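Local coordinates for extracellular ligand-binding receptor (Sphaerobacter thermophilus, PDB 4ZPJ), which probably serves as the substrate-binding protein of an ABC transporter, capturing an extracellular ligand for uptake, at residues G90-E95 against D356-N361. Sequence-based numbering, arbitrary orientation.
With ZN (zinc ion), chain L.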
ATOM      1  N   GLY A  90       4.324  21.945  19.452  1.00 54.16           N
ATOM      2  CA  GLY A  90       3.936  22.915  20.453  1.00 58.65           C
ATOM      3  C   GLY A  90       4.795  22.885  21.704  1.00 60.69           C
ATOM      4  O   GLY A  90       4.266  22.978  22.804  1.00 62.03           O
ATOM      5  N   GLY A  91       6.114  22.751  21.529  1.00 61.65           N
ATOM      6  CA  GLY A  91       7.061  22.670  22.665  1.00 62.44           C
ATOM      7  C   GLY A  91       7.119  21.291  23.328  1.00 60.31           C
ATOM      8  O   GLY A  91       7.742  21.135  24.363  1.00 63.63           O
ATOM      9  N   ARG A  92       6.476  20.292  22.738  1.00 54.59           N
ATOM     10  CA  ARG A  92       6.371  18.990  23.364  1.00 54.35           C
ATOM     11  C   ARG A  92       7.104  17.959  22.518  1.00 51.79           C
ATOM     12  O   ARG A  92       6.842  17.853  21.339  1.00 52.09           O
ATOM     13  CB  ARG A  92       4.910  18.578  23.552  1.00 53.39           C
ATOM     14  CG  ARG A  92       4.152  19.410  24.576  1.00 54.87           C
ATOM     15  CD  ARG A  92       2.708  18.953  24.680  1.00 55.31           C
ATOM     16  NE  ARG A  92       2.606  17.599  25.239  1.00 57.71           N
ATOM     17  CZ  ARG A  92       1.468  16.999  25.599  1.00 58.86           C
ATOM     18  NH1 ARG A  92       0.303  17.625  25.444  1.00 59.42           N
ATOM     19  NH2 ARG A  92       1.487  15.752  26.091  1.00 57.76           N
ATOM     20  N   PRO A  93       8.035  17.212  23.127  1.00 50.79           N
ATOM     21  CA  PRO A  93       8.827  16.260  22.394  1.00 51.43           C
ATOM     22  C   PRO A  93       7.975  15.023  22.113  1.00 51.54           C
ATOM     23  O   PRO A  93       7.183  14.618  22.976  1.00 54.21           O
ATOM     24  CB  PRO A  93       9.984  15.915  23.391  1.00 51.68           C
ATOM     25  CG  PRO A  93       9.384  16.073  24.733  1.00 52.34           C
ATOM     26  CD  PRO A  93       8.326  17.170  24.580  1.00 53.22           C
ATOM     27  N   VAL A  94       8.139  14.434  20.940  1.00 51.07           N
ATOM     28  CA  VAL A  94       7.501  13.156  20.622  1.00 52.99           C
ATOM     29  C   VAL A  94       8.364  12.016  21.137  1.00 54.92           C
ATOM     30  O   VAL A  94       9.578  12.093  21.088  1.00 56.11           O
ATOM     31  CB  VAL A  94       7.355  12.947  19.103  1.00 52.06           C
ATOM     32  CG1 VAL A  94       6.678  11.616  18.808  1.00 52.53           C
ATOM     33  CG2 VAL A  94       6.546  14.055  18.486  1.00 52.70           C
ATOM     34  N   GLU A  95       7.748  10.965  21.647  1.00 56.83           N
ATOM     35  CA  GLU A  95       8.465   9.722  21.784  1.00 60.14           C
ATOM     36  C   GLU A  95       7.712   8.549  21.168  1.00 55.53           C
ATOM     37  O   GLU A  95       6.575   8.247  21.523  1.00 56.34           O
ATOM     38  CB  GLU A  95       8.904   9.446  23.230  1.00 65.71           C
ATOM     39  CG  GLU A  95       7.812   9.412  24.268  1.00 72.76           C
ATOM     40  CD  GLU A  95       8.350   9.202  25.680  1.00 77.12           C
ATOM     41  OE1 GLU A  95       7.947   8.201  26.311  1.00 84.00           O
ATOM     42  OE2 GLU A  95       9.185  10.021  26.162  1.00 77.56           O
ATOM     43  N   ASP A 356      -1.491  22.163  18.052  1.00 52.93           N
ATOM     44  CA  ASP A 356      -0.419  22.655  18.918  1.00 57.42           C
ATOM     45  C   ASP A 356       0.014  21.597  19.981  1.00 56.37           C
ATOM     46  O   ASP A 356       0.369  21.931  21.103  1.00 53.99           O
ATOM     47  CB  ASP A 356      -0.866  23.996  19.572  1.00 63.95           C
ATOM     48  CG  ASP A 356       0.303  24.982  19.824  1.00 71.13           C
ATOM     49  OD1 ASP A 356       1.291  24.972  19.054  1.00 77.93           O
ATOM     50  OD2 ASP A 356       0.222  25.797  20.784  1.00 76.58           O
ATOM     51  N   GLY A 357      -0.004  20.318  19.599  1.00 55.77           N
ATOM     52  CA  GLY A 357       0.426  19.240  20.473  1.00 54.60           C
ATOM     53  C   GLY A 357      -0.523  18.829  21.564  1.00 57.82           C
ATOM     54  O   GLY A 357      -0.213  17.897  22.324  1.00 64.39           O
ATOM     55  N   GLU A 358      -1.663  19.502  21.682  1.00 65.86           N
ATOM     56  CA  GLU A 358      -2.626  19.210  22.761  1.00 69.37           C
ATOM     57  C   GLU A 358      -3.284  17.884  22.419  1.00 64.19           C
ATOM     58  O   GLU A 358      -4.472  17.779  22.171  1.00 68.78           O
ATOM     59  CB  GLU A 358      -3.645  20.350  22.995  1.00 73.26           C
ATOM     60  CG  GLU A 358      -3.089  21.619  23.681  1.00 83.68           C
ATOM     61  CD  GLU A 358      -2.356  21.374  25.023  1.00 89.50           C
ATOM     62  OE1 GLU A 358      -2.842  21.833  26.086  1.00 94.77           O
ATOM     63  OE2 GLU A 358      -1.267  20.743  25.030  1.00 89.17           O
ATOM     64  N   VAL A 359      -2.456  16.866  22.456  1.00 59.92           N
ATOM     65  CA  VAL A 359      -2.788  15.546  21.974  1.00 58.84           C
ATOM     66  C   VAL A 359      -3.774  14.788  22.873  1.00 60.39           C
ATOM     67  O   VAL A 359      -4.379  13.832  22.449  1.00 59.95           O
ATOM     68  CB  VAL A 359      -1.493  14.747  21.810  1.00 57.56           C
ATOM     69  CG1 VAL A 359      -0.972  14.212  23.174  1.00 58.39           C
ATOM     70  CG2 VAL A 359      -1.681  13.619  20.830  1.00 58.26           C
ATOM     71  N   GLU A 360      -3.930  15.216  24.116  1.00 66.23           N
ATOM     72  CA  GLU A 360      -4.864  14.577  25.033  1.00 69.37           C
ATOM     73  C   GLU A 360      -6.280  15.027  24.752  1.00 67.97           C
ATOM     74  O   GLU A 360      -7.224  14.455  25.266  1.00 71.90           O
ATOM     75  CB  GLU A 360      -4.525  14.908  26.495  1.00 74.54           C
ATOM     76  CG  GLU A 360      -3.117  14.492  26.946  1.00 75.93           C
ATOM     77  CD  GLU A 360      -2.042  15.527  26.621  1.00 77.67           C
ATOM     78  OE1 GLU A 360      -2.387  16.705  26.289  1.00 76.99           O
ATOM     79  OE2 GLU A 360      -0.848  15.145  26.694  1.00 76.20           O
ATOM     80  N   ASN A 361      -6.434  16.073  23.954  1.00 65.20           N
ATOM     81  CA  ASN A 361      -7.750  16.501  23.511  1.00 61.51           C
ATOM     82  C   ASN A 361      -8.164  15.663  22.283  1.00 57.39           C
ATOM     83  O   ASN A 361      -7.915  16.047  21.141  1.00 55.55           O
ATOM     84  CB  ASN A 361      -7.702  17.998  23.229  1.00 60.21           C
ATOM     85  CG  ASN A 361      -9.030  18.539  22.824  1.00 61.39           C
ATOM     86  OD1 ASN A 361      -9.943  17.781  22.481  1.00 63.05           O
ATOM     87  ND2 ASN A 361      -9.150  19.855  22.825  1.00 60.06           N
TER
HETATM   88 ZN    ZN L 511       9.796   7.379  27.250  0.70 78.26          ZN
HETATM   89  O   HOH W   1      10.950   8.459  26.504  1.00 53.28           O
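Arg92 meets Glu358 and Glu360 in a salt-bridge network that ties the start of strand 92-100, in one sheet of this periplasmic-binding-protein fold, to the loop between helices 336-354 and 362-371. The main grip is end-on and two-pronged: guanidinium and Glu360 carboxylate lie nearly coplanar, 7° apart. NH1 of Arg92 reaches OE1 of Glu360 at 3.0 Å, almost straight (167°) and onto the syn lone pair, while NH2 of Arg92 lies a doubtfully short 2.5 Å from OE2 of Glu360. Glu358 adds a looser salt bridge at the guanidinium edge, its OE2 3.5 Å from NH1 of Arg92. CB of Arg92 points at the loop and its chain bends at chi3 (67°), presenting NH1 and NH2 to Glu360; backbone carbonyls of Glu53 and Pro54 hold NE and NH2. With an alanine here, both glutamates would probably lose their shared positive mate, and those carbonyls their donors.

Two van der Waals contacts are lighter: methyl CG1 of Val359 lies 4.1 Å from NH2 of Arg92, and OD1 of Asp356, the C' residue of the helix's Schellman motif, approaches Gly90 CA at 3.6 Å. Farther along the strand, OE1 of Glu95 binds a zinc ion at 2.2 Å.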